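Local structure of enolase (3UGV) at residues L230-A235 with Y256-G261; H237-I242 with E248-P253. The protein probably catalyses a magnesium-dependent reaction that begins with proton abstraction next to a substrate carboxylate, as in mandelate racemase and muconate lactonizing enzymes. All blocks are in the same frame, centred on the assembly; numbering follows the deposited sequence.

Contact 1 of 2, residues L230-A235 with Y256-G261; sequences LDMAEA and YDNFDG
Two successive bends in the Met232 side chain (chi2 -57°, chi3 -71°) fold its sulfur and terminal methyl over Gly261, while Asn258, with CG anti to the backbone N (chi1 -176°), reaches out from its turn to meet the same side chain nearer its root. The contact is therefore one flexible thioether against an amide and a bare piece of backbone. Met232 CG lies 3.5 Å from Asn258 ND2. Its SD sits 3.7 Å from Gly261 CA, with CE alongside the same residue. Glycine suits its position because a CB there would come within 2.9 Å of Met232 SD and would also collide with the Asn258 amide. Asparagine suits the N-cap before helix 259-268: its OD1 accepts from Gly261 N at 3.0 Å, with the donor well above the carbonyl plane, so the amide is held while ND2 is turned to the methionine. With an alanine here instead of Met232, the thioether is gone, and a gap would probably open beside Gly261 and the Asn258 amide. Asp231 and Glu234 form a reciprocal capping box: Asp231 OD1 takes a nearly straight bond from Glu234 N at 2.8 Å, and Glu234 OE1 receives Asp231 N at 3.2 Å. Aspartate's short carboxylate suits the first-turn amide, while the longer glutamate reaches back to the amide of the capping residue. Gly321 of a third subunit packs on Met232, and Trp320 of that subunit on Asn258, so the contact is buried by the assembly as well as by the chain. The arrangement joins the capped N-termini of two successive outer helices, 232-242 and 259-268, of the modified TIM barrel characteristic of the enolase superfamily.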
ATOM      1  N   LEU F 230      -2.485 -18.489  23.567  1.00 23.09           N
ATOM      2  CA  LEU F 230      -1.184 -17.833  23.632  1.00 15.25           C
ATOM      3  C   LEU F 230      -1.322 -16.344  23.425  1.00 17.92           C
ATOM      4  O   LEU F 230      -2.248 -15.891  22.762  1.00 21.53           O
ATOM      5  CB  LEU F 230      -0.242 -18.398  22.572  1.00 17.23           C
ATOM      6  CG  LEU F 230      -0.153 -19.916  22.478  1.00 19.33           C
ATOM      7  CD1 LEU F 230       0.867 -20.287  21.426  1.00 19.29           C
ATOM      8  CD2 LEU F 230       0.232 -20.508  23.829  1.00 15.10           C
ATOM      9  N   ASP F 231      -0.391 -15.585  23.993  1.00 21.56           N
ATOM     10  CA  ASP F 231      -0.278 -14.170  23.659  1.00 18.05           C
ATOM     11  C   ASP F 231       0.710 -14.094  22.503  1.00 23.16           C
ATOM     12  O   ASP F 231       1.276 -15.117  22.126  1.00 25.71           O
ATOM     13  CB  ASP F 231       0.131 -13.318  24.877  1.00 16.61           C
ATOM     14  CG  ASP F 231       1.601 -13.533  25.323  1.00 50.62           C
ATOM     15  OD1 ASP F 231       2.477 -13.900  24.499  1.00 46.51           O
ATOM     16  OD2 ASP F 231       1.885 -13.299  26.520  1.00 43.74           O
ATOM     17  N   MET F 232       0.911 -12.914  21.927  1.00 17.01           N
ATOM     18  CA  MET F 232       1.718 -12.822  20.723  1.00 17.85           C
ATOM     19  C   MET F 232       3.162 -13.274  20.917  1.00 25.56           C
ATOM     20  O   MET F 232       3.726 -13.939  20.045  1.00 21.24           O
ATOM     21  CB  MET F 232       1.648 -11.420  20.111  1.00 17.50           C
ATOM     22  CG  MET F 232       0.547 -11.291  19.077  1.00 27.71           C
ATOM     23  SD  MET F 232       0.696 -12.500  17.734  1.00 28.97           S
ATOM     24  CE  MET F 232       2.134 -11.855  16.866  1.00 12.12           C
ATOM     25  N   ALA F 233       3.762 -12.916  22.050  1.00 23.83           N
ATOM     26  CA  ALA F 233       5.138 -13.326  22.319  1.00 22.26           C
ATOM     27  C   ALA F 233       5.234 -14.847  22.377  1.00 23.53           C
ATOM     28  O   ALA F 233       6.033 -15.465  21.657  1.00 20.60           O
ATOM     29  CB  ALA F 233       5.642 -12.714  23.596  1.00 25.87           C
ATOM     30  N   GLU F 234       4.403 -15.455  23.211  1.00 22.59           N
ATOM     31  CA  GLU F 234       4.383 -16.907  23.300  1.00 22.40           C
ATOM     32  C   GLU F 234       4.087 -17.523  21.942  1.00 21.31           C
ATOM     33  O   GLU F 234       4.622 -18.575  21.606  1.00 21.24           O
ATOM     34  CB  GLU F 234       3.357 -17.375  24.332  1.00 20.63           C
ATOM     35  CG  GLU F 234       3.699 -16.981  25.764  1.00 29.46           C
ATOM     36  CD  GLU F 234       2.502 -17.112  26.719  1.00 47.87           C
ATOM     37  OE1 GLU F 234       1.329 -17.082  26.253  1.00 34.82           O
ATOM     38  OE2 GLU F 234       2.744 -17.237  27.946  1.00 57.51           O
ATOM     39  N   ALA F 235       3.237 -16.877  21.148  1.00 15.33           N
ATOM     40  CA  ALA F 235       2.865 -17.492  19.881  1.00 16.14           C
ATOM     41  C   ALA F 235       4.009 -17.462  18.876  1.00 15.76           C
ATOM     42  O   ALA F 235       4.176 -18.387  18.079  1.00 25.65           O
ATOM     43  CB  ALA F 235       1.620 -16.848  19.294  1.00 15.58           C
ATOM     44  N   TYR F 256      -8.965 -14.382  18.956  1.00 20.11           N
ATOM     45  CA  TYR F 256      -9.458 -14.462  17.587  1.00 18.72           C
ATOM     46  C   TYR F 256      -9.597 -13.165  16.819  1.00 25.35           C
ATOM     47  O   TYR F 256      -9.597 -13.198  15.591  1.00 29.54           O
ATOM     48  CB  TYR F 256     -10.774 -15.252  17.520  1.00 22.64           C
ATOM     49  CG  TYR F 256     -12.036 -14.547  18.052  1.00 21.76           C
ATOM     50  CD1 TYR F 256     -12.669 -13.531  17.319  1.00 19.49           C
ATOM     51  CD2 TYR F 256     -12.625 -14.952  19.251  1.00 26.99           C
ATOM     52  CE1 TYR F 256     -13.848 -12.922  17.787  1.00 20.59           C
ATOM     53  CE2 TYR F 256     -13.803 -14.350  19.728  1.00 34.74           C
ATOM     54  CZ  TYR F 256     -14.404 -13.341  18.998  1.00 34.76           C
ATOM     55  OH  TYR F 256     -15.558 -12.761  19.487  1.00 37.29           O
ATOM     56  N   ASP F 257      -9.733 -12.031  17.509  1.00 18.40           N
ATOM     57  CA  ASP F 257      -9.883 -10.757  16.791  1.00 21.50           C
ATOM     58  C   ASP F 257      -8.578  -9.968  16.633  1.00 20.90           C
ATOM     59  O   ASP F 257      -8.594  -8.818  16.196  1.00 27.50           O
ATOM     60  CB  ASP F 257     -10.991  -9.876  17.407  1.00 19.61           C
ATOM     61  CG  ASP F 257     -10.695  -9.474  18.845  1.00 29.10           C
ATOM     62  OD1 ASP F 257      -9.689  -9.946  19.405  1.00 30.94           O
ATOM     63  OD2 ASP F 257     -11.478  -8.689  19.418  1.00 43.67           O
ATOM     64  N   ASN F 258      -7.453 -10.588  16.982  1.00 21.08           N
ATOM     65  CA  ASN F 258      -6.152  -9.955  16.791  1.00 24.59           C
ATOM     66  C   ASN F 258      -5.623 -10.195  15.385  1.00 25.80           C
ATOM     67  O   ASN F 258      -4.764 -11.049  15.189  1.00 24.24           O
ATOM     68  CB  ASN F 258      -5.127 -10.450  17.831  1.00 18.27           C
ATOM     69  CG  ASN F 258      -3.803  -9.744  17.707  1.00 21.98           C
ATOM     70  OD1 ASN F 258      -3.705  -8.773  16.969  1.00 22.17           O
ATOM     71  ND2 ASN F 258      -2.774 -10.217  18.429  1.00 19.11           N
ATOM     72  N   PHE F 259      -6.128  -9.440  14.413  1.00 25.66           N
ATOM     73  CA  PHE F 259      -5.747  -9.623  13.014  1.00 26.86           C
ATOM     74  C   PHE F 259      -4.343  -9.107  12.699  1.00 26.07           C
ATOM     75  O   PHE F 259      -3.664  -9.641  11.812  1.00 23.91           O
ATOM     76  CB  PHE F 259      -6.749  -8.932  12.077  1.00 28.95           C
ATOM     77  CG  PHE F 259      -8.091  -9.592  12.021  1.00 26.15           C
ATOM     78  CD1 PHE F 259      -8.319 -10.789  12.661  1.00 28.41           C
ATOM     79  CD2 PHE F 259      -9.125  -9.022  11.290  1.00 33.91           C
ATOM     80  CE1 PHE F 259      -9.572 -11.405  12.602  1.00 23.27           C
ATOM     81  CE2 PHE F 259     -10.368  -9.632  11.225  1.00 40.89           C
ATOM     82  CZ  PHE F 259     -10.587 -10.829  11.891  1.00 28.06           C
ATOM     83  N   ASP F 260      -3.914  -8.052  13.389  1.00 22.64           N
ATOM     84  CA  ASP F 260      -2.542  -7.577  13.201  1.00 20.57           C
ATOM     85  C   ASP F 260      -1.562  -8.688  13.564  1.00 22.95           C
ATOM     86  O   ASP F 260      -0.593  -8.899  12.856  1.00 22.17           O
ATOM     87  CB  ASP F 260      -2.255  -6.324  14.023  1.00 24.72           C
ATOM     88  CG  ASP F 260      -3.185  -5.168  13.671  1.00 33.19           C
ATOM     89  OD1 ASP F 260      -3.306  -4.805  12.479  1.00 33.23           O
ATOM     90  OD2 ASP F 260      -3.808  -4.633  14.599  1.00 27.10           O
ATOM     91  N   GLY F 261      -1.826  -9.398  14.663  1.00 22.72           N
ATOM     92  CA  GLY F 261      -0.976 -10.497  15.105  1.00 15.71           C
ATOM     93  C   GLY F 261      -1.049 -11.691  14.167  1.00 20.66           C
ATOM     94  O   GLY F 261      -0.036 -12.308  13.838  1.00 24.21           O
TER

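Contact 2 of 2, residues H237-I242 with E248-P253; sequences HRTRQI and EWIEEP. With MG (magnesium ion), chain B.
Thr239 and Ile242 on helix 232-242 pack against Ile250 and Pro253, closing part of a beta-alpha-beta unit of the enolase-type barrel in which the helix links strand 221-225 to the parallel strand 249-251. Along the second segment, Trp249 is the first to matter here, and its ring lies on the strand face away from the helix. Its NE1 donates to Glu251 OE1 at 3.1 Å, using the anti lone pair of that oxygen, which lies 20° out of the indole plane; Tyr161 meets the tryptophan edge-to-face. Ile250 points the other way, to the helix. CG1 stands anti to its carbonyl carbon (chi1 -62°), which sends CD1 to within 3.9 Å of Ile242 CD1, while the CG2 branch lies 4.2 Å from Thr239 CG2. A beta-branched residue is apt here, since its two arms reach two residues one turn apart on the helix. Glu251 returns to the Trp249 side, and its extended chain carries OE2 to the magnesium at 1.9 Å. Three waters, Asp225 and Glu277 complete the metal's shell. The other oxygen, OE1, is gripped by Trp249 and by a salt bridge to Lys194, so both ends of the carboxylate are engaged and its rotation is fixed. Glu252 takes a left-handed backbone conformation as the chain leaves the strand, and its OE2 accepts from Asn278 ND2. Pro253 then turns its ring back to the helix, where Tyr262 and Leu265 of helix 259-268 also lie against it. Threonine suits the facing place on the helix: its hydroxyl is spent within its own helix, OG1 bonding Ala235 O. Set crosswise to the proline ring, the methyl Thr239 CG2 lies 4.1 Å from Pro253 CB.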
ATOM      1  N   HIS F 237       7.224 -17.538  19.555  1.00 16.17           N
ATOM      2  CA  HIS F 237       8.143 -18.565  19.998  1.00 20.22           C
ATOM      3  C   HIS F 237       7.627 -19.977  19.728  1.00 25.14           C
ATOM      4  O   HIS F 237       8.354 -20.830  19.204  1.00 23.08           O
ATOM      5  CB  HIS F 237       8.449 -18.400  21.491  1.00 19.51           C
ATOM      6  CG  HIS F 237       9.254 -17.179  21.803  1.00 25.21           C
ATOM      7  ND1 HIS F 237      10.500 -16.952  21.257  1.00 33.14           N
ATOM      8  CD2 HIS F 237       8.993 -16.115  22.599  1.00 23.80           C
ATOM      9  CE1 HIS F 237      10.972 -15.803  21.702  1.00 26.75           C
ATOM     10  NE2 HIS F 237      10.076 -15.275  22.516  1.00 27.33           N
ATOM     11  N   ARG F 238       6.373 -20.233  20.078  1.00 16.22           N
ATOM     12  CA  ARG F 238       5.893 -21.606  20.031  1.00 19.88           C
ATOM     13  C   ARG F 238       5.530 -22.079  18.635  1.00 27.31           C
ATOM     14  O   ARG F 238       5.813 -23.233  18.287  1.00 26.54           O
ATOM     15  CB  ARG F 238       4.741 -21.827  20.989  1.00 15.51           C
ATOM     16  CG  ARG F 238       5.117 -21.725  22.461  1.00 15.23           C
ATOM     17  CD  ARG F 238       3.818 -21.795  23.230  1.00 29.76           C
ATOM     18  NE  ARG F 238       3.990 -21.918  24.665  1.00 37.93           N
ATOM     19  CZ  ARG F 238       3.557 -22.952  25.374  1.00 35.64           C
ATOM     20  NH1 ARG F 238       2.940 -23.970  24.776  1.00 29.21           N
ATOM     21  NH2 ARG F 238       3.765 -22.973  26.681  1.00 42.42           N
ATOM     22  N   THR F 239       4.918 -21.211  17.827  1.00 27.41           N
ATOM     23  CA  THR F 239       4.604 -21.628  16.464  1.00 25.44           C
ATOM     24  C   THR F 239       5.898 -21.811  15.668  1.00 17.07           C
ATOM     25  O   THR F 239       5.994 -22.690  14.836  1.00 17.30           O
ATOM     26  CB  THR F 239       3.650 -20.676  15.715  1.00 22.16           C
ATOM     27  OG1 THR F 239       4.273 -19.402  15.562  1.00 23.37           O
ATOM     28  CG2 THR F 239       2.287 -20.548  16.444  1.00 14.92           C
ATOM     29  N   ARG F 240       6.893 -20.977  15.924  1.00 17.45           N
ATOM     30  CA  ARG F 240       8.149 -21.139  15.226  1.00 27.86           C
ATOM     31  C   ARG F 240       8.754 -22.528  15.537  1.00 30.37           C
ATOM     32  O   ARG F 240       9.308 -23.194  14.658  1.00 25.21           O
ATOM     33  CB  ARG F 240       9.107 -20.018  15.601  1.00 23.45           C
ATOM     34  CG  ARG F 240      10.487 -20.177  14.992  1.00 27.60           C
ATOM     35  CD  ARG F 240      11.440 -19.133  15.550  1.00 27.49           C
ATOM     36  NE  ARG F 240      12.753 -19.215  14.931  1.00 29.65           N
ATOM     37  CZ  ARG F 240      13.758 -18.390  15.195  1.00 27.38           C
ATOM     38  NH1 ARG F 240      13.615 -17.394  16.064  1.00 23.52           N
ATOM     39  NH2 ARG F 240      14.907 -18.555  14.573  1.00 22.76           N
ATOM     40  N   GLN F 241       8.610 -22.972  16.781  1.00 25.06           N
ATOM     41  CA  GLN F 241       9.211 -24.227  17.210  1.00 24.84           C
ATOM     42  C   GLN F 241       8.611 -25.398  16.472  1.00 19.98           C
ATOM     43  O   GLN F 241       9.275 -26.409  16.293  1.00 29.32           O
ATOM     44  CB  GLN F 241       8.997 -24.471  18.697  1.00 32.42           C
ATOM     45  CG  GLN F 241       9.866 -23.697  19.631  1.00 38.10           C
ATOM     46  CD  GLN F 241       9.582 -24.097  21.064  1.00 48.01           C
ATOM     47  OE1 GLN F 241       9.420 -25.283  21.359  1.00 47.21           O
ATOM     48  NE2 GLN F 241       9.481 -23.111  21.953  1.00 47.28           N
ATOM     49  N   ILE F 242       7.349 -25.276  16.067  1.00 18.25           N
ATOM     50  CA  ILE F 242       6.673 -26.387  15.400  1.00 18.03           C
ATOM     51  C   ILE F 242       6.514 -26.230  13.900  1.00 18.35           C
ATOM     52  O   ILE F 242       5.920 -27.104  13.238  1.00 20.06           O
ATOM     53  CB  ILE F 242       5.278 -26.668  15.985  1.00 23.25           C
ATOM     54  CG1 ILE F 242       4.417 -25.406  15.959  1.00 22.75           C
ATOM     55  CG2 ILE F 242       5.377 -27.225  17.396  1.00  7.58           C
ATOM     56  CD1 ILE F 242       3.020 -25.645  16.512  1.00 17.92           C
ATOM     57  N   GLU F 248      -0.330 -30.374   9.411  1.00 19.00           N
ATOM     58  CA  GLU F 248      -1.273 -30.038   8.348  1.00 17.04           C
ATOM     59  C   GLU F 248      -1.665 -28.559   8.463  1.00 20.29           C
ATOM     60  O   GLU F 248      -1.725 -27.841   7.474  1.00 18.89           O
ATOM     61  CB  GLU F 248      -2.517 -30.908   8.443  1.00 17.67           C
ATOM     62  CG  GLU F 248      -3.646 -30.498   7.490  1.00 18.74           C
ATOM     63  CD  GLU F 248      -3.478 -31.036   6.079  1.00 32.91           C
ATOM     64  OE1 GLU F 248      -2.531 -31.824   5.840  1.00 35.53           O
ATOM     65  OE2 GLU F 248      -4.311 -30.685   5.209  1.00 38.20           O
ATOM     66  N   TRP F 249      -1.914 -28.103   9.683  1.00 18.35           N
ATOM     67  CA  TRP F 249      -2.067 -26.674   9.926  1.00 14.33           C
ATOM     68  C   TRP F 249      -1.936 -26.348  11.392  1.00 21.16           C
ATOM     69  O   TRP F 249      -1.984 -27.245  12.232  1.00 14.46           O
ATOM     70  CB  TRP F 249      -3.406 -26.153   9.400  1.00 14.70           C
ATOM     71  CG  TRP F 249      -4.649 -26.575  10.165  1.00 14.66           C
ATOM     72  CD1 TRP F 249      -4.939 -26.335  11.487  1.00 23.95           C
ATOM     73  CD2 TRP F 249      -5.802 -27.232   9.621  1.00 19.15           C
ATOM     74  NE1 TRP F 249      -6.185 -26.839  11.801  1.00 15.24           N
ATOM     75  CE2 TRP F 249      -6.739 -27.378  10.668  1.00 17.35           C
ATOM     76  CE3 TRP F 249      -6.134 -27.712   8.351  1.00 16.76           C
ATOM     77  CZ2 TRP F 249      -7.971 -27.995  10.480  1.00 23.66           C
ATOM     78  CZ3 TRP F 249      -7.358 -28.326   8.172  1.00 20.18           C
ATOM     79  CH2 TRP F 249      -8.259 -28.465   9.229  1.00 19.84           C
ATOM     80  N   ILE F 250      -1.773 -25.059  11.682  1.00 19.60           N
ATOM     81  CA  ILE F 250      -1.772 -24.540  13.045  1.00 17.99           C
ATOM     82  C   ILE F 250      -2.979 -23.610  13.239  1.00 26.53           C
ATOM     83  O   ILE F 250      -3.187 -22.657  12.468  1.00 21.94           O
ATOM     84  CB  ILE F 250      -0.482 -23.768  13.327  1.00 18.71           C
ATOM     85  CG1 ILE F 250       0.727 -24.699  13.204  1.00 23.10           C
ATOM     86  CG2 ILE F 250      -0.519 -23.109  14.698  1.00  9.30           C
ATOM     87  CD1 ILE F 250       2.029 -23.933  13.095  1.00 17.51           C
ATOM     88  N   GLU F 251      -3.764 -23.876  14.278  1.00 12.50           N
ATOM     89  CA  GLU F 251      -5.062 -23.231  14.428  1.00 11.45           C
ATOM     90  C   GLU F 251      -5.106 -22.295  15.625  1.00 21.02           C
ATOM     91  O   GLU F 251      -4.690 -22.676  16.719  1.00 26.85           O
ATOM     92  CB  GLU F 251      -6.142 -24.306  14.558  1.00 12.68           C
ATOM     93  CG  GLU F 251      -7.565 -23.823  14.468  1.00 24.88           C
ATOM     94  CD  GLU F 251      -8.557 -24.981  14.549  1.00 34.86           C
ATOM     95  OE1 GLU F 251      -8.316 -26.042  13.910  1.00 27.29           O
ATOM     96  OE2 GLU F 251      -9.568 -24.835  15.263  1.00 32.57           O
ATOM     97  N   GLU F 252      -5.591 -21.072  15.376  1.00 23.55           N
ATOM     98  CA  GLU F 252      -5.868 -20.032  16.393  1.00 24.75           C
ATOM     99  C   GLU F 252      -4.890 -19.951  17.558  1.00 25.70           C
ATOM    100  O   GLU F 252      -5.248 -20.246  18.710  1.00 22.75           O
ATOM    101  CB  GLU F 252      -7.299 -20.164  16.935  1.00 20.88           C
ATOM    102  CG  GLU F 252      -8.373 -19.754  15.939  1.00 35.11           C
ATOM    103  CD  GLU F 252      -9.769 -19.685  16.550  1.00 42.04           C
ATOM    104  OE1 GLU F 252     -10.096 -20.535  17.416  1.00 46.83           O
ATOM    105  OE2 GLU F 252     -10.543 -18.778  16.151  1.00 33.41           O
ATOM    106  N   PRO F 253      -3.646 -19.557  17.277  1.00 17.79           N
ATOM    107  CA  PRO F 253      -2.716 -19.497  18.411  1.00 15.64           C
ATOM    108  C   PRO F 253      -3.048 -18.373  19.398  1.00 19.95           C
ATOM    109  O   PRO F 253      -2.740 -18.518  20.570  1.00 23.82           O
ATOM    110  CB  PRO F 253      -1.353 -19.247  17.743  1.00 22.63           C
ATOM    111  CG  PRO F 253      -1.660 -18.846  16.329  1.00 22.42           C
ATOM    112  CD  PRO F 253      -2.970 -19.450  15.976  1.00 15.35           C
TER
HETATM  113 MG    MG B 500     -10.517 -24.946  16.938  1.00 28.29          MG
HETATM  114  O   HOH W   1     -11.841 -26.571  16.810  1.00 29.46           O
HETATM  115  O   HOH W   2     -11.322 -24.844  18.859  1.00 25.66           O
HETATM  116  O   HOH W   3      -9.456 -23.204  17.500  1.00 32.08           O

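Overall arrangement
Contacts 1 and 2 have centres 11 Å apart and share helix 232-242: its first turn serves contact 1 and its last turns contact 2. Their other elements are consecutive too, since strand 249-251 leads into helix 259-268. Direct bridges tie them together: Leu230 N probably donates to Pro253 O at 3.0 Å, and Ala235 CB packs 4.1 Å from Pro253 CB. Contact 2 carries the magnesium ligand Glu251, whereas contact 1 lies further out, with Met232 SD 16.8 Å from that ion. The side chain of Ile250 also comes within about 9 Å of a magnesium other than the one on Glu251, and that of Met232 lies about 9 Å from a bound magnesium.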